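Local coordinates for serpin B3 (Homo sapiens, PDB 4ZK3), which belongs to the serpin family of protease inhibitors and, as the psoriasis-associated form Pso p27, makes a compact structure that assembles into large aggregates, at residues N25-S30 with Y384-S389. Sequence-based numbering, arbitrary orientation.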
loop_
_atom_site.group_PDB
_atom_site.type_symbol
_atom_site.label_atom_id
_atom_site.label_comp_id
_atom_site.label_asym_id
_atom_site.label_seq_id
_atom_site.Cartn_x
_atom_site.Cartn_y
_atom_site.Cartn_z
ATOM N N ASN A 25 -9.975 11.697 -7.701
ATOM C CA ASN A 25 -11.128 10.836 -7.540
ATOM C C ASN A 25 -10.688 9.451 -7.010
ATOM O O ASN A 25 -11.177 8.982 -5.981
ATOM C CB ASN A 25 -11.841 10.679 -8.879
ATOM C CG ASN A 25 -12.310 12.012 -9.475
ATOM O OD1 ASN A 25 -12.415 13.047 -8.794
ATOM N ND2 ASN A 25 -12.591 11.978 -10.753
ATOM N N ASN A 26 -9.751 8.825 -7.708
ATOM C CA ASN A 26 -9.223 7.503 -7.292
ATOM C C ASN A 26 -8.138 7.588 -6.242
ATOM O O ASN A 26 -7.338 8.570 -6.234
ATOM C CB ASN A 26 -8.663 6.787 -8.511
ATOM C CG ASN A 26 -9.693 6.651 -9.557
ATOM O OD1 ASN A 26 -10.859 6.737 -9.235
ATOM N ND2 ASN A 26 -9.305 6.390 -10.782
ATOM N N ILE A 27 -8.053 6.530 -5.413
ATOM C CA ILE A 27 -7.086 6.425 -4.330
ATOM C C ILE A 27 -6.483 4.994 -4.468
ATOM O O ILE A 27 -7.183 4.045 -4.732
ATOM C CB ILE A 27 -7.790 6.579 -2.964
ATOM C CG1 ILE A 27 -8.245 8.049 -2.736
ATOM C CG2 ILE A 27 -6.925 6.054 -1.805
ATOM C CD1 ILE A 27 -9.180 8.144 -1.547
ATOM N N PHE A 28 -5.170 4.868 -4.398
ATOM C CA PHE A 28 -4.552 3.548 -4.415
ATOM C C PHE A 28 -3.148 3.645 -3.825
ATOM O O PHE A 28 -2.341 4.542 -4.174
ATOM C CB PHE A 28 -4.598 2.929 -5.803
ATOM C CG PHE A 28 -4.091 1.568 -5.832
ATOM C CD1 PHE A 28 -4.878 0.516 -5.367
ATOM C CD2 PHE A 28 -2.775 1.322 -6.220
ATOM C CE1 PHE A 28 -4.371 -0.782 -5.327
ATOM C CE2 PHE A 28 -2.246 0.023 -6.142
ATOM C CZ PHE A 28 -3.052 -1.032 -5.718
ATOM N N TYR A 29 -2.853 2.738 -2.867
ATOM C CA TYR A 29 -1.618 2.813 -2.087
ATOM C C TYR A 29 -1.381 1.464 -1.408
ATOM O O TYR A 29 -2.302 0.607 -1.333
ATOM C CB TYR A 29 -1.654 3.907 -1.026
ATOM C CG TYR A 29 -2.729 3.767 0.059
ATOM C CD1 TYR A 29 -4.053 4.202 -0.182
ATOM C CD2 TYR A 29 -2.404 3.346 1.335
ATOM C CE1 TYR A 29 -5.045 4.085 0.808
ATOM C CE2 TYR A 29 -3.367 3.237 2.323
ATOM C CZ TYR A 29 -4.695 3.596 2.052
ATOM O OH TYR A 29 -5.647 3.550 3.073
ATOM N N SER A 30 -0.126 1.269 -1.057
ATOM C CA SER A 30 0.298 0.099 -0.280
ATOM C C SER A 30 0.622 0.504 1.132
ATOM O O SER A 30 1.734 0.971 1.418
ATOM C CB SER A 30 1.517 -0.587 -0.880
ATOM O OG SER A 30 1.923 -1.622 0.037
ATOM N N TYR A 384 -4.614 -1.079 -1.100
ATOM C CA TYR A 384 -5.976 -0.623 -0.782
ATOM C C TYR A 384 -6.321 0.561 -1.657
ATOM O O TYR A 384 -5.474 1.393 -1.937
ATOM C CB TYR A 384 -6.098 -0.217 0.712
ATOM C CG TYR A 384 -7.492 0.069 1.184
ATOM C CD1 TYR A 384 -8.046 1.323 1.070
ATOM C CD2 TYR A 384 -8.291 -0.955 1.720
ATOM C CE1 TYR A 384 -9.318 1.574 1.525
ATOM C CE2 TYR A 384 -9.589 -0.718 2.144
ATOM C CZ TYR A 384 -10.108 0.535 2.000
ATOM O OH TYR A 384 -11.380 0.808 2.454
ATOM N N GLY A 385 -7.580 0.640 -2.057
ATOM C CA GLY A 385 -7.972 1.638 -3.017
ATOM C C GLY A 385 -9.425 1.947 -3.128
ATOM O O GLY A 385 -10.291 1.226 -2.611
ATOM N N ARG A 386 -9.685 3.066 -3.793
ATOM C CA ARG A 386 -11.033 3.467 -4.154
ATOM C C ARG A 386 -11.038 3.820 -5.628
ATOM O O ARG A 386 -10.161 4.598 -6.106
ATOM C CB ARG A 386 -11.488 4.709 -3.395
ATOM C CG ARG A 386 -12.812 5.257 -3.971
ATOM C CD ARG A 386 -13.270 6.475 -3.258
ATOM N NE ARG A 386 -12.537 7.621 -3.658
ATOM C CZ ARG A 386 -12.391 8.748 -2.945
ATOM N NH1 ARG A 386 -12.875 8.898 -1.723
ATOM N NH2 ARG A 386 -11.721 9.752 -3.484
ATOM N N PHE A 387 -11.937 3.182 -6.350
ATOM C CA PHE A 387 -12.173 3.486 -7.768
ATOM C C PHE A 387 -13.444 4.305 -7.920
ATOM O O PHE A 387 -14.524 3.770 -7.770
ATOM C CB PHE A 387 -12.377 2.207 -8.546
ATOM C CG PHE A 387 -12.381 2.415 -10.046
ATOM C CD1 PHE A 387 -11.220 2.807 -10.705
ATOM C CD2 PHE A 387 -13.569 2.255 -10.787
ATOM C CE1 PHE A 387 -11.226 2.994 -12.077
ATOM C CE2 PHE A 387 -13.568 2.416 -12.163
ATOM C CZ PHE A 387 -12.388 2.789 -12.803
ATOM N N SER A 388 -13.301 5.599 -8.202
ATOM C CA SER A 388 -14.399 6.532 -8.317
ATOM C C SER A 388 -14.758 6.840 -9.757
ATOM O O SER A 388 -15.901 7.186 -10.046
ATOM C CB SER A 388 -13.999 7.849 -7.643
ATOM O OG SER A 388 -13.772 7.627 -6.248
ATOM N N SER A 389 -13.761 6.823 -10.642
ATOM C CA SER A 389 -13.984 7.079 -12.069
ATOM C C SER A 389 -12.875 6.578 -12.952
ATOM O O SER A 389 -11.720 6.758 -12.610
ATOM C CB SER A 389 -14.078 8.583 -12.335
ATOM O OG SER A 389 -14.262 8.813 -13.734
#
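Arg386 extends CG away from its backbone N (chi1 170°), then bends at chi3 (77°), which swings its guanidinium back over Ile27 and onto the carbonyl of Asn25, while Asn26, with CG beside the backbone N (chi1 -57°), brings its amide to the backbone of Ser388 and Ser389. Both groups add side-chain bonds at the end of an antiparallel ladder of the serpin fold, in which the short strand 27-29, just after helix 4-19, pairs with the C-terminal strand 380-387. Ile27 and Arg386 form one hydrogen-bonded pair, with Arg386 N to Ile27 O at 2.8 Å, and Tyr29 and Tyr384 form the next. Between them, Phe28 faces Gly385 in a non-hydrogen-bonded pair, and the Phe28 ring, packed on Val289, Ala332 and Val334, passes Gly385 with CD1 4.0 Å from Gly385 CA.

Past the strand ends, side chains take over. Arg386 grips Asn25 O side-on, with NH2 at 2.7 Å and NE at 3.0 Å, the oxygen lying in the guanidinium plane. Ser388 OG reaches the same oxygen from above the carbonyl plane, making three donors on one acceptor. Ile27 CD1 sits over the centre of one guanidinium face, 3.6 Å from Arg386 CZ, and NH1 makes a salt bridge to Glu258, which probably helps to hold the group's rotation.

On the helix 4-19 side of the ladder, Tyr29 and Tyr384 point the same way, Tyr29 CE1 and Tyr384 CD1 4.1 Å apart; Tyr29 OH bonds to Met12 O. The Asn26 amide works in both directions: ND2 donates to Ser389 O, and OD1 accepts from Ser388 N at 2.9 Å and, in its carbonyl plane on a lone pair, from Ser389 N at 3.2 Å.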